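Local coordinates for PHD finger protein 3 (Homo sapiens, PDB 6IC9) that reads the phosphorylated C-terminal domain of RNA polymerase II through its SPOC domain, the part described here, and regulates neuronal gene expression, at residues A[18-23]-A[46-51]; A[28-33]-A[81-86]; A[32-37]-A[138-143]; A[39-44]-A[152-157]. All blocks are in the same frame, centred on the assembly; numbering follows the deposited sequence. Where two conformers were deposited one is given.

Interaction 1 (A[18-23]-A[46-51]); sequences FINMPS and PDSIQV
Val51 is the bump of this contact: its isopropyl group juts at the strand that ends in Met21 and settles between two side chains. Val51 CG2 meets Ile19 CG2 at 3.8 Å, while Val51 CB lies as close to Met21 CB; CG1 sits farther out along the same methionine, near CG and SD. Met21 presents a long flank because its CG stands opposite the backbone N (chi1 -173°) and the chain beyond runs straight. Ile49 lies beside Ile19 on this buried face, which Leu94 of helix 85-101 and Met117 and Leu119 of strand 114-122 help to fill. The backbones of 18-21 and 48-51 pair in parallel, axes 4.4 Å apart, at the seam where strands 15-21 and 48-55, the two ends of the sheet order, meet and close the sheet, consistent with the beta-barrel of SPOC domains. Four backbone hydrogen bonds stitch it: Phe18 N to Asp47 O, Ile49 N to Phe18 O, Asn20 N to Ile49 O and Val51 N to Asn20 O. On the other face lie Phe18, Ser48, Asn20 and Gln50. Ser48 OG rests in the notch between CB of Phe18 and CB of Asn20, 3.5 Å from the latter. The side chains of Asn20 and Gln50 run side by side and point the same way, with their amide planes 63° apart, and Gln50 OE1 comes within 3.7 Å of Asn20 CB. At the strand end, Met21 and Pro22 also pack against the bound phosphopeptide.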
loop_
_atom_site.group_PDB
_atom_site.type_symbol
_atom_site.label_atom_id
_atom_site.label_comp_id
_atom_site.label_asym_id
_atom_site.label_seq_id
_atom_site.Cartn_x
_atom_site.Cartn_y
_atom_site.Cartn_z
ATOM N N PHE A 18 3.846 -12.295 -1.407
ATOM C CA PHE A 18 2.401 -12.443 -1.591
ATOM C C PHE A 18 1.677 -11.239 -0.990
ATOM O O PHE A 18 2.093 -10.688 0.031
ATOM C CB PHE A 18 1.880 -13.698 -0.885
ATOM C CG PHE A 18 2.235 -14.942 -1.605
ATOM C CD1 PHE A 18 3.501 -15.495 -1.430
ATOM C CD2 PHE A 18 1.369 -15.499 -2.554
ATOM C CE1 PHE A 18 3.871 -16.677 -2.131
ATOM C CE2 PHE A 18 1.741 -16.708 -3.252
ATOM C CZ PHE A 18 3.008 -17.258 -3.056
ATOM N N ILE A 19 0.524 -10.925 -1.569
ATOM C CA ILE A 19 -0.535 -10.239 -0.870
ATOM C C ILE A 19 -1.668 -11.227 -0.664
ATOM O O ILE A 19 -2.092 -11.906 -1.606
ATOM C CB ILE A 19 -1.004 -9.005 -1.657
ATOM C CG1 ILE A 19 0.136 -7.970 -1.665
ATOM C CG2 ILE A 19 -2.284 -8.477 -1.026
ATOM C CD1 ILE A 19 -0.230 -6.651 -2.472
ATOM N N ASN A 20 -2.183 -11.286 0.547
ATOM C CA ASN A 20 -3.143 -12.334 0.879
ATOM C C ASN A 20 -4.308 -11.690 1.604
ATOM O O ASN A 20 -4.154 -11.257 2.747
ATOM C CB ASN A 20 -2.491 -13.433 1.736
ATOM C CG ASN A 20 -3.417 -14.627 1.926
ATOM O OD1 ASN A 20 -4.594 -14.537 1.594
ATOM N ND2 ASN A 20 -2.878 -15.758 2.422
ATOM N N MET A 21 -5.473 -11.614 0.944
ATOM C CA MET A 21 -6.688 -11.145 1.605
ATOM C C MET A 21 -7.640 -12.321 1.687
ATOM O O MET A 21 -8.256 -12.691 0.679
ATOM C CB MET A 21 -7.358 -9.974 0.862
ATOM C CG MET A 21 -8.525 -9.399 1.668
ATOM S SD MET A 21 -9.254 -7.925 0.987
ATOM C CE MET A 21 -10.493 -7.469 2.199
ATOM N N PRO A 22 -7.775 -12.947 2.848
ATOM C CA PRO A 22 -8.592 -14.161 2.960
ATOM C C PRO A 22 -10.007 -13.955 2.455
ATOM O O PRO A 22 -10.665 -12.949 2.769
ATOM C CB PRO A 22 -8.555 -14.470 4.467
ATOM C CG PRO A 22 -7.174 -13.936 4.903
ATOM C CD PRO A 22 -6.985 -12.662 4.062
ATOM N N SER A 23 -10.439 -14.904 1.629
ATOM C CA SER A 23 -11.726 -14.965 0.939
ATOM C C SER A 23 -11.827 -13.957 -0.200
ATOM O O SER A 23 -12.913 -13.754 -0.741
ATOM C CB SER A 23 -12.910 -14.777 1.897
ATOM O OG SER A 23 -13.148 -13.396 2.154
ATOM N N PRO A 46 7.013 -8.605 5.198
ATOM C CA PRO A 46 6.940 -10.070 5.348
ATOM C C PRO A 46 6.877 -10.755 3.985
ATOM O O PRO A 46 6.688 -10.117 2.938
ATOM C CB PRO A 46 5.654 -10.287 6.147
ATOM C CG PRO A 46 4.750 -9.096 5.681
ATOM C CD PRO A 46 5.726 -7.925 5.471
ATOM N N ASP A 47 7.041 -12.102 4.006
ATOM C CA ASP A 47 6.859 -12.896 2.784
ATOM C C ASP A 47 5.453 -12.735 2.195
ATOM O O ASP A 47 5.262 -12.860 0.986
ATOM C CB ASP A 47 7.078 -14.411 3.091
ATOM C CG ASP A 47 8.539 -14.788 3.259
ATOM O OD1 ASP A 47 9.422 -13.939 3.097
ATOM O OD2 ASP A 47 8.797 -15.985 3.551
ATOM N N SER A 48 4.449 -12.618 3.045
ATOM C CA SER A 48 3.058 -12.521 2.639
ATOM C C SER A 48 2.447 -11.407 3.458
ATOM O O SER A 48 2.432 -11.494 4.683
ATOM C CB SER A 48 2.295 -13.824 2.876
ATOM O OG SER A 48 0.935 -13.614 2.544
ATOM N N ILE A 49 2.010 -10.341 2.785
ATOM C CA ILE A 49 1.287 -9.256 3.439
ATOM C C ILE A 49 -0.150 -9.696 3.625
ATOM O O ILE A 49 -0.856 -9.914 2.633
ATOM C CB ILE A 49 1.330 -7.978 2.593
ATOM C CG1 ILE A 49 2.762 -7.518 2.414
ATOM C CG2 ILE A 49 0.384 -6.884 3.233
ATOM C CD1 ILE A 49 2.913 -6.395 1.394
ATOM N N GLN A 50 -0.589 -9.820 4.889
ATOM C CA GLN A 50 -1.940 -10.267 5.224
ATOM C C GLN A 50 -2.854 -9.061 5.296
ATOM O O GLN A 50 -2.669 -8.200 6.150
ATOM C CB GLN A 50 -1.986 -10.976 6.581
ATOM C CG GLN A 50 -1.116 -12.223 6.610
ATOM C CD GLN A 50 -1.585 -13.292 5.622
ATOM O OE1 GLN A 50 -2.810 -13.532 5.428
ATOM N NE2 GLN A 50 -0.616 -13.938 4.985
ATOM N N VAL A 51 -3.837 -8.999 4.421
ATOM C CA VAL A 51 -4.771 -7.871 4.474
ATOM C C VAL A 51 -5.866 -8.213 5.487
ATOM O O VAL A 51 -6.653 -9.149 5.278
ATOM C CB VAL A 51 -5.353 -7.587 3.089
ATOM C CG1 VAL A 51 -6.282 -6.358 3.146
ATOM C CG2 VAL A 51 -4.227 -7.432 2.074
#

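Interaction 2 (A[28-33]-A[81-86]); sequences VTKAYP and TPVTEE
Thr29 and Lys30 converge on one carbonyl, Thr81 O. Lys30 N reaches it in the carbonyl plane at 3.0 Å, whereas the hydroxyl of Thr29 donates from above that plane, Thr29 OG1 to Thr81 O 2.8 Å. The hydroxyl gets there because OG1 points opposite the backbone N (chi1 179°). Replacing Thr29 by a valine would probably leave Thr81 O with Lys30 N as its one strong donor across this contact. The return bond, Thr81 N to Lys30 O, completes an antiparallel hydrogen-bonded pair, and Val83 N adds a bond to Val28 O. Followed outward, the Thr81 side chain starts with CB near Lys30 O, then forks. Thr81 OG1 makes a weak bond to that same oxygen and lies at the edge of the Tyr32 ring, 3.4 Å from Tyr32 CE1; Thr81 CG2 touches CD1 and CE1 of Tyr32, each at 3.8 Å. Val83 CG2 wedges between Val28 CG1 and Lys30 CG, the lysine chain crossing it nearly at right angles. The pairing joins strand 25-35 to the end of strand 73-82, just before helix 85-101, whose Asp87 accepts from the backbone N of both Val28 and Thr84; strand 15-21 flanks the other edge of strand 25-35.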
loop_
_atom_site.group_PDB
_atom_site.type_symbol
_atom_site.label_atom_id
_atom_site.label_comp_id
_atom_site.label_asym_id
_atom_site.label_seq_id
_atom_site.Cartn_x
_atom_site.Cartn_y
_atom_site.Cartn_z
ATOM N N VAL A 28 1.120 -13.381 -6.040
ATOM C CA VAL A 28 2.523 -12.971 -5.982
ATOM C C VAL A 28 2.662 -11.654 -6.717
ATOM O O VAL A 28 2.108 -11.461 -7.802
ATOM C CB VAL A 28 3.458 -14.010 -6.609
ATOM C CG1 VAL A 28 4.934 -13.583 -6.415
ATOM C CG2 VAL A 28 3.176 -15.360 -5.983
ATOM N N THR A 29 3.415 -10.751 -6.119
ATOM C CA THR A 29 3.537 -9.408 -6.655
ATOM C C THR A 29 4.965 -8.929 -6.417
ATOM O O THR A 29 5.617 -9.343 -5.470
ATOM C CB THR A 29 2.488 -8.482 -6.000
ATOM O OG1 THR A 29 2.639 -7.159 -6.510
ATOM C CG2 THR A 29 2.722 -8.415 -4.496
ATOM N N LYS A 30 5.429 -7.994 -7.252
ATOM C CA LYS A 30 6.673 -7.292 -7.007
ATOM C C LYS A 30 6.314 -5.847 -6.681
ATOM O O LYS A 30 5.375 -5.309 -7.275
ATOM C CB LYS A 30 7.571 -7.335 -8.242
ATOM C CG LYS A 30 8.322 -8.705 -8.412
ATOM C CD LYS A 30 8.919 -8.783 -9.837
ATOM C CE LYS A 30 9.797 -10.060 -10.003
ATOM N NZ LYS A 30 10.237 -10.232 -11.451
ATOM N N ALA A 31 7.029 -5.255 -5.732
ATOM C CA ALA A 31 6.855 -3.824 -5.376
ATOM C C ALA A 31 7.986 -3.000 -5.973
ATOM O O ALA A 31 9.155 -3.396 -5.891
ATOM C CB ALA A 31 6.871 -3.641 -3.853
ATOM N N TYR A 32 7.643 -1.844 -6.551
ATOM C CA TYR A 32 8.571 -0.883 -7.119
ATOM C C TYR A 32 8.405 0.442 -6.403
ATOM O O TYR A 32 7.277 0.829 -6.072
ATOM C CB TYR A 32 8.313 -0.646 -8.607
ATOM C CG TYR A 32 8.571 -1.942 -9.394
ATOM C CD1 TYR A 32 7.586 -2.894 -9.531
ATOM C CD2 TYR A 32 9.849 -2.222 -9.921
ATOM C CE1 TYR A 32 7.842 -4.103 -10.218
ATOM C CE2 TYR A 32 10.106 -3.409 -10.591
ATOM C CZ TYR A 32 9.105 -4.330 -10.743
ATOM O OH TYR A 32 9.372 -5.500 -11.405
ATOM N N PRO A 33 9.488 1.190 -6.240
ATOM C CA PRO A 33 9.385 2.495 -5.554
ATOM C C PRO A 33 8.597 3.506 -6.346
ATOM O O PRO A 33 8.619 3.545 -7.582
ATOM C CB PRO A 33 10.852 2.939 -5.393
ATOM C CG PRO A 33 11.627 2.072 -6.254
ATOM C CD PRO A 33 10.893 0.771 -6.397
ATOM N N THR A 81 2.947 -4.893 -8.785
ATOM C CA THR A 81 2.664 -5.437 -10.120
ATOM C C THR A 81 2.490 -6.942 -9.964
ATOM O O THR A 81 3.245 -7.544 -9.225
ATOM C CB THR A 81 3.820 -5.185 -11.116
ATOM O OG1 THR A 81 4.973 -5.868 -10.649
ATOM C CG2 THR A 81 4.199 -3.683 -11.171
ATOM N N PRO A 82 1.506 -7.559 -10.614
ATOM C CA PRO A 82 1.392 -9.043 -10.545
ATOM C C PRO A 82 2.559 -9.729 -11.256
ATOM O O PRO A 82 3.096 -9.222 -12.244
ATOM C CB PRO A 82 0.059 -9.314 -11.264
ATOM C CG PRO A 82 -0.000 -8.187 -12.349
ATOM C CD PRO A 82 0.576 -6.970 -11.592
ATOM N N VAL A 83 2.964 -10.917 -10.767
ATOM C CA VAL A 83 4.138 -11.515 -11.396
ATOM C C VAL A 83 3.761 -12.346 -12.618
ATOM O O VAL A 83 4.452 -12.270 -13.636
ATOM C CB VAL A 83 4.977 -12.322 -10.387
ATOM C CG1 VAL A 83 6.057 -13.124 -11.169
ATOM C CG2 VAL A 83 5.690 -11.324 -9.423
ATOM N N THR A 84 2.667 -13.127 -12.576
ATOM C CA THR A 84 2.242 -13.934 -13.722
ATOM C C THR A 84 0.828 -13.536 -14.144
ATOM O O THR A 84 0.124 -12.792 -13.458
ATOM C CB THR A 84 2.237 -15.439 -13.399
ATOM O OG1 THR A 84 1.231 -15.685 -12.412
ATOM C CG2 THR A 84 3.571 -15.894 -12.886
ATOM N N GLU A 85 0.392 -14.052 -15.300
ATOM C CA GLU A 85 -0.997 -13.846 -15.721
ATOM C C GLU A 85 -1.987 -14.345 -14.672
ATOM O O GLU A 85 -3.054 -13.750 -14.458
ATOM C CB GLU A 85 -1.234 -14.546 -17.068
ATOM C CG GLU A 85 -0.253 -14.045 -18.124
ATOM C CD GLU A 85 -0.250 -14.853 -19.410
ATOM O OE1 GLU A 85 0.705 -14.686 -20.211
ATOM O OE2 GLU A 85 -1.200 -15.636 -19.622
ATOM N N GLU A 86 -1.686 -15.467 -14.033
ATOM C CA GLU A 86 -2.570 -15.954 -12.967
ATOM C C GLU A 86 -2.634 -14.963 -11.805
ATOM O O GLU A 86 -3.724 -14.603 -11.316
ATOM C CB GLU A 86 -2.051 -17.315 -12.526
ATOM C CG GLU A 86 -2.631 -17.961 -11.338
ATOM C CD GLU A 86 -1.816 -19.238 -11.080
ATOM O OE1 GLU A 86 -0.816 -19.212 -10.300
ATOM O OE2 GLU A 86 -2.132 -20.234 -11.750
#

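Interaction 3 (A[32-37]-A[138-143]); sequences YPVSGS and PGLELH
Val34 and Gly139 supply the direct hydrogen bond of this contact: Gly139 N donates to Val34 O at 2.9 Å, in the carbonyl plane and on a lone pair. The N-H...O angle is 156°. A water makes the second polar link, donating both to Pro33 O and to Gly139 O, 2.8 Å from each; it thus uses the carbonyl one residue before Val34 and the other backbone group of Gly139. The strand end used here is a classic beta bulge, with Val34 and Ser35 both facing Val77 of the adjacent strand 73-82; beyond it the chain leaves the SPOC sheet. The long loop between strands 114-122 and 147-155 is fastened to this strand end, and Ser35 OG adds a bond to Asp136 N of the same loop. Gly139 has a positive phi (71°), a backbone shape that glycine adopts readily. Val34 and Leu140 form the apolar pair, crossing at a slant with Val34 CG2 3.8 Å from Leu140 CD2. Leu140 packs further on Phe135 and on Arg79 of strand 73-82. Van der Waals contacts of carbon atoms with backbone carbonyls make the third kind: Val34 CG1 lies against the carbonyl of Gly139, and the Pro138 ring meets two oxygens, its CG 3.8 Å from Pro33 O and its CD 3.6 Å from Val34 O.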
loop_
_atom_site.group_PDB
_atom_site.type_symbol
_atom_site.label_atom_id
_atom_site.label_comp_id
_atom_site.label_asym_id
_atom_site.label_seq_id
_atom_site.Cartn_x
_atom_site.Cartn_y
_atom_site.Cartn_z
ATOM N N TYR A 32 7.643 -1.844 -6.551
ATOM C CA TYR A 32 8.571 -0.883 -7.119
ATOM C C TYR A 32 8.405 0.442 -6.403
ATOM O O TYR A 32 7.277 0.829 -6.072
ATOM C CB TYR A 32 8.313 -0.646 -8.607
ATOM C CG TYR A 32 8.571 -1.942 -9.394
ATOM C CD1 TYR A 32 7.586 -2.894 -9.531
ATOM C CD2 TYR A 32 9.849 -2.222 -9.921
ATOM C CE1 TYR A 32 7.842 -4.103 -10.218
ATOM C CE2 TYR A 32 10.106 -3.409 -10.591
ATOM C CZ TYR A 32 9.105 -4.330 -10.743
ATOM O OH TYR A 32 9.372 -5.500 -11.405
ATOM N N PRO A 33 9.488 1.190 -6.240
ATOM C CA PRO A 33 9.385 2.495 -5.554
ATOM C C PRO A 33 8.597 3.506 -6.346
ATOM O O PRO A 33 8.619 3.545 -7.582
ATOM C CB PRO A 33 10.852 2.939 -5.393
ATOM C CG PRO A 33 11.627 2.072 -6.254
ATOM C CD PRO A 33 10.893 0.771 -6.397
ATOM N N VAL A 34 7.843 4.316 -5.609
ATOM C CA VAL A 34 7.081 5.408 -6.170
ATOM C C VAL A 34 7.493 6.726 -5.522
ATOM O O VAL A 34 7.830 7.694 -6.210
ATOM C CB VAL A 34 5.554 5.181 -5.999
ATOM C CG1 VAL A 34 4.852 6.387 -6.507
ATOM C CG2 VAL A 34 5.047 3.923 -6.800
ATOM N N SER A 35 7.503 6.764 -4.195
ATOM C CA SER A 35 7.783 8.013 -3.479
ATOM C C SER A 35 8.434 7.678 -2.157
ATOM O O SER A 35 8.108 6.663 -1.532
ATOM C CB SER A 35 6.491 8.809 -3.223
ATOM O OG SER A 35 6.812 10.107 -2.740
ATOM N N GLY A 36 9.333 8.551 -1.698
ATOM C CA GLY A 36 10.026 8.299 -0.450
ATOM C C GLY A 36 11.123 7.262 -0.595
ATOM O O GLY A 36 11.292 6.617 -1.634
ATOM N N SER A 37 11.887 7.087 0.468
ATOM C CA SER A 37 13.044 6.213 0.355
ATOM C C SER A 37 12.609 4.766 0.520
ATOM O O SER A 37 12.119 4.393 1.594
ATOM C CB SER A 37 14.106 6.528 1.389
ATOM O OG SER A 37 15.062 5.476 1.358
ATOM N N PRO A 138 10.497 8.079 -8.274
ATOM C CA PRO A 138 10.169 7.873 -9.702
ATOM C C PRO A 138 8.754 8.233 -10.053
ATOM O O PRO A 138 8.443 8.417 -11.235
ATOM C CB PRO A 138 10.382 6.363 -9.893
ATOM C CG PRO A 138 11.285 5.967 -8.810
ATOM C CD PRO A 138 11.046 6.867 -7.651
ATOM N N GLY A 139 7.855 8.269 -9.079
ATOM C CA GLY A 139 6.497 8.643 -9.371
ATOM C C GLY A 139 5.775 7.564 -10.166
ATOM O O GLY A 139 6.166 6.388 -10.187
ATOM N N LEU A 140 4.697 7.982 -10.814
ATOM C CA LEU A 140 3.916 7.108 -11.687
ATOM C C LEU A 140 3.835 7.687 -13.089
ATOM O O LEU A 140 3.786 8.907 -13.264
ATOM C CB LEU A 140 2.491 6.946 -11.155
ATOM C CG LEU A 140 2.409 6.374 -9.740
ATOM C CD1 LEU A 140 0.983 6.590 -9.191
ATOM C CD2 LEU A 140 2.798 4.832 -9.739
ATOM N N GLU A 141 3.761 6.805 -14.077
ATOM C CA GLU A 141 3.547 7.239 -15.452
ATOM C C GLU A 141 2.131 7.762 -15.639
ATOM O O GLU A 141 1.197 7.372 -14.938
ATOM C CB GLU A 141 3.813 6.075 -16.428
ATOM C CG GLU A 141 5.278 5.672 -16.483
ATOM C CD GLU A 141 5.669 5.000 -17.789
ATOM O OE1 GLU A 141 6.504 4.075 -17.735
ATOM O OE2 GLU A 141 5.143 5.399 -18.869
ATOM N N LEU A 142 1.987 8.701 -16.580
ATOM C CA LEU A 142 0.678 9.227 -16.895
ATOM C C LEU A 142 -0.226 8.126 -17.441
ATOM O O LEU A 142 -1.417 8.076 -17.132
ATOM C CB LEU A 142 0.808 10.358 -17.918
ATOM C CG LEU A 142 -0.520 10.781 -18.533
ATOM C CD1 LEU A 142 -1.381 11.499 -17.492
ATOM C CD2 LEU A 142 -0.350 11.681 -19.774
ATOM N N HIS A 143 0.311 7.276 -18.289
ATOM C CA HIS A 143 -0.483 6.253 -18.971
ATOM C C HIS A 143 -0.228 4.938 -18.252
ATOM O O HIS A 143 0.877 4.402 -18.326
ATOM C CB HIS A 143 -0.065 6.161 -20.433
ATOM C CG HIS A 143 -1.029 5.385 -21.265
ATOM N ND1 HIS A 143 -0.633 4.348 -22.084
ATOM C CD2 HIS A 143 -2.371 5.488 -21.399
ATOM C CE1 HIS A 143 -1.698 3.848 -22.687
ATOM N NE2 HIS A 143 -2.762 4.531 -22.302
HETATM O O HOH W 1 7.152 3.768 -9.982
#

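Interaction 4 (A[39-44]-A[152-157]); sequences EYLTED and IIRQKL
Arg154 turns toward the segment 39-44 by placing CG opposite its own carbonyl carbon (chi1 -40°) and then bending at chi3 (76°), which brings the guanidinium end-on to the backbone carbonyl of Glu39. Both terminal nitrogens of Arg154 grip one atom there, Glu39 O: NH2 at 2.7 Å and NH1 at 2.9 Å, the oxygen lying close to the guanidinium plane. Arg154 NH2 also forms a salt bridge with Asp44 OD2 at 2.7 Å. That oxygen is met on its anti side, with the carboxylate turned 76° from the guanidinium. Leu41 closes one face of the cation, its CD2 3.5 Å above the plane and over the centre; the same methyl group, Leu41 CD2, meets Ile152 CD1 at 3.9 Å, leucine and isoleucine touching tip to tip. NE is buried with no partner, so the polar grip rests on the two terminal nitrogens. A methionine in place of Arg154 would probably leave Asp44 without its opposite charge and Glu39 O without this double donor. The contact holds the short helix 41-44 against strand 147-155, which lies in the sheet between strands 73-82 and 114-122; Leu41 also packs on Val78 of strand 73-82, and Ile152 on Met117 of strand 114-122.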
loop_
_atom_site.group_PDB
_atom_site.type_symbol
_atom_site.label_atom_id
_atom_site.label_comp_id
_atom_site.label_asym_id
_atom_site.label_seq_id
_atom_site.Cartn_x
_atom_site.Cartn_y
_atom_site.Cartn_z
ATOM N N GLU A 39 14.476 2.367 0.990
ATOM C CA GLU A 39 15.627 1.677 1.561
ATOM C C GLU A 39 15.150 0.681 2.607
ATOM O O GLU A 39 14.274 0.991 3.427
ATOM C CB GLU A 39 16.603 2.691 2.183
ATOM C CG GLU A 39 15.984 3.426 3.394
ATOM C CD GLU A 39 16.793 4.625 3.909
ATOM O OE1 GLU A 39 16.473 5.112 5.012
ATOM O OE2 GLU A 39 17.728 5.086 3.230
ATOM N N TYR A 40 15.692 -0.536 2.544
ATOM C CA TYR A 40 15.461 -1.596 3.523
ATOM C C TYR A 40 14.082 -2.233 3.428
ATOM O O TYR A 40 13.738 -3.062 4.294
ATOM C CB TYR A 40 15.661 -1.113 4.965
ATOM C CG TYR A 40 16.944 -0.345 5.195
ATOM C CD1 TYR A 40 16.915 0.966 5.654
ATOM C CD2 TYR A 40 18.189 -0.932 4.929
ATOM C CE1 TYR A 40 18.094 1.682 5.867
ATOM C CE2 TYR A 40 19.369 -0.229 5.143
ATOM C CZ TYR A 40 19.318 1.079 5.611
ATOM O OH TYR A 40 20.484 1.793 5.829
ATOM N N LEU A 41 13.273 -1.876 2.423
ATOM C CA LEU A 41 11.946 -2.472 2.349
ATOM C C LEU A 41 12.020 -3.982 2.184
ATOM O O LEU A 41 11.147 -4.701 2.671
ATOM C CB LEU A 41 11.141 -1.835 1.207
ATOM C CG LEU A 41 10.384 -0.571 1.602
ATOM C CD1 LEU A 41 9.603 -0.092 0.370
ATOM C CD2 LEU A 41 9.462 -0.800 2.830
ATOM N N THR A 42 13.067 -4.482 1.529
ATOM C CA THR A 42 13.200 -5.924 1.346
ATOM C C THR A 42 13.215 -6.664 2.678
ATOM O O THR A 42 12.671 -7.771 2.789
ATOM C CB THR A 42 14.472 -6.204 0.556
ATOM O OG1 THR A 42 14.574 -5.244 -0.508
ATOM C CG2 THR A 42 14.434 -7.621 -0.006
ATOM N N GLU A 43 13.811 -6.053 3.714
ATOM C CA GLU A 43 13.887 -6.662 5.044
ATOM C C GLU A 43 12.687 -6.341 5.907
ATOM O O GLU A 43 12.427 -7.046 6.883
ATOM C CB GLU A 43 15.152 -6.168 5.783
ATOM C CG GLU A 43 16.365 -6.188 4.906
ATOM C CD GLU A 43 17.456 -5.229 5.361
ATOM O OE1 GLU A 43 17.516 -4.863 6.560
ATOM O OE2 GLU A 43 18.248 -4.839 4.489
ATOM N N ASP A 44 11.954 -5.299 5.576
ATOM C CA ASP A 44 10.889 -4.805 6.431
ATOM C C ASP A 44 9.504 -5.314 6.036
ATOM O O ASP A 44 8.540 -5.031 6.750
ATOM C CB ASP A 44 10.865 -3.268 6.370
ATOM C CG ASP A 44 11.994 -2.616 7.172
ATOM O OD1 ASP A 44 12.694 -3.341 7.917
ATOM O OD2 ASP A 44 12.156 -1.371 7.047
ATOM N N ILE A 152 3.291 3.071 3.083
ATOM C CA ILE A 152 4.002 2.419 4.170
ATOM C C ILE A 152 4.512 3.478 5.151
ATOM O O ILE A 152 5.279 4.378 4.768
ATOM C CB ILE A 152 5.169 1.559 3.635
ATOM C CG1 ILE A 152 4.637 0.668 2.488
ATOM C CG2 ILE A 152 5.766 0.704 4.740
ATOM C CD1 ILE A 152 5.761 -0.076 1.768
ATOM N N ILE A 153 4.072 3.377 6.398
ATOM C CA ILE A 153 4.536 4.227 7.497
ATOM C C ILE A 153 5.610 3.469 8.266
ATOM O O ILE A 153 5.316 2.441 8.884
ATOM C CB ILE A 153 3.383 4.590 8.449
ATOM C CG1 ILE A 153 2.138 5.001 7.657
ATOM C CG2 ILE A 153 3.842 5.665 9.481
ATOM C CD1 ILE A 153 2.392 6.177 6.714
ATOM N N ARG A 154 6.844 3.982 8.271
ATOM C CA ARG A 154 7.945 3.333 8.978
ATOM C C ARG A 154 8.499 4.204 10.115
ATOM O O ARG A 154 8.411 5.431 10.099
ATOM C CB ARG A 154 9.052 2.993 7.987
ATOM C CG ARG A 154 8.419 2.472 6.657
ATOM C CD ARG A 154 9.318 2.642 5.429
ATOM N NE ARG A 154 10.321 1.619 5.535
ATOM C CZ ARG A 154 11.397 1.483 4.768
ATOM N NH1 ARG A 154 11.678 2.318 3.771
ATOM N NH2 ARG A 154 12.186 0.462 5.024
ATOM N N GLN A 155 9.074 3.546 11.098
ATOM C CA GLN A 155 9.733 4.258 12.179
ATOM C C GLN A 155 11.025 4.872 11.659
ATOM O O GLN A 155 11.633 4.381 10.701
ATOM C CB GLN A 155 10.015 3.312 13.353
ATOM C CG GLN A 155 8.906 2.274 13.639
ATOM C CD GLN A 155 7.707 2.809 14.465
ATOM O OE1 GLN A 155 7.654 3.988 14.840
ATOM N NE2 GLN A 155 6.745 1.919 14.753
ATOM N N LYS A 156 11.384 6.012 12.233
ATOM C CA LYS A 156 12.655 6.658 11.960
ATOM C C LYS A 156 13.698 6.195 12.965
ATOM O O LYS A 156 13.391 5.627 14.019
ATOM C CB LYS A 156 12.527 8.173 12.034
ATOM C CG LYS A 156 11.704 8.755 10.938
ATOM C CD LYS A 156 12.155 10.156 10.632
ATOM C CE LYS A 156 12.010 11.000 11.838
ATOM N NZ LYS A 156 11.464 12.316 11.384
ATOM N N LEU A 157 14.943 6.479 12.640
ATOM C CA LEU A 157 16.041 6.093 13.497
ATOM C C LEU A 157 16.045 6.998 14.733
ATOM O O LEU A 157 15.374 6.703 15.726
ATOM C CB LEU A 157 17.350 6.188 12.719
ATOM C CG LEU A 157 18.635 5.986 13.503
ATOM C CD1 LEU A 157 18.755 4.535 13.931
ATOM C CD2 LEU A 157 19.839 6.448 12.669
#

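All four contacts belong to the one SPOC domain and reach its single sheet. Their first segments run in order between residues 18 and 44, the second and third sharing Tyr32 and Pro33, while the partners come from 46-51, 81-86, 138-143 and 152-157. Interactions 1 and 2 have centres about 13 Å apart and touch through Phe18 and Val28 on neighbouring strands. Interactions 2 and 3 share strand 25-35, with centres about 15 Å apart. Interactions 3 and 4, with centres about 17 Å apart, meet where Ser37 O packs on Arg154 NH1. Interactions 1 and 3 lie on opposite sides of the chain's centre. The early part of the domain thus pairs with partners reaching to the end of the modelled chain. Met21 and Pro22 of interaction 1, and Gln155 beside Arg154, pack on the bound phosphopeptide.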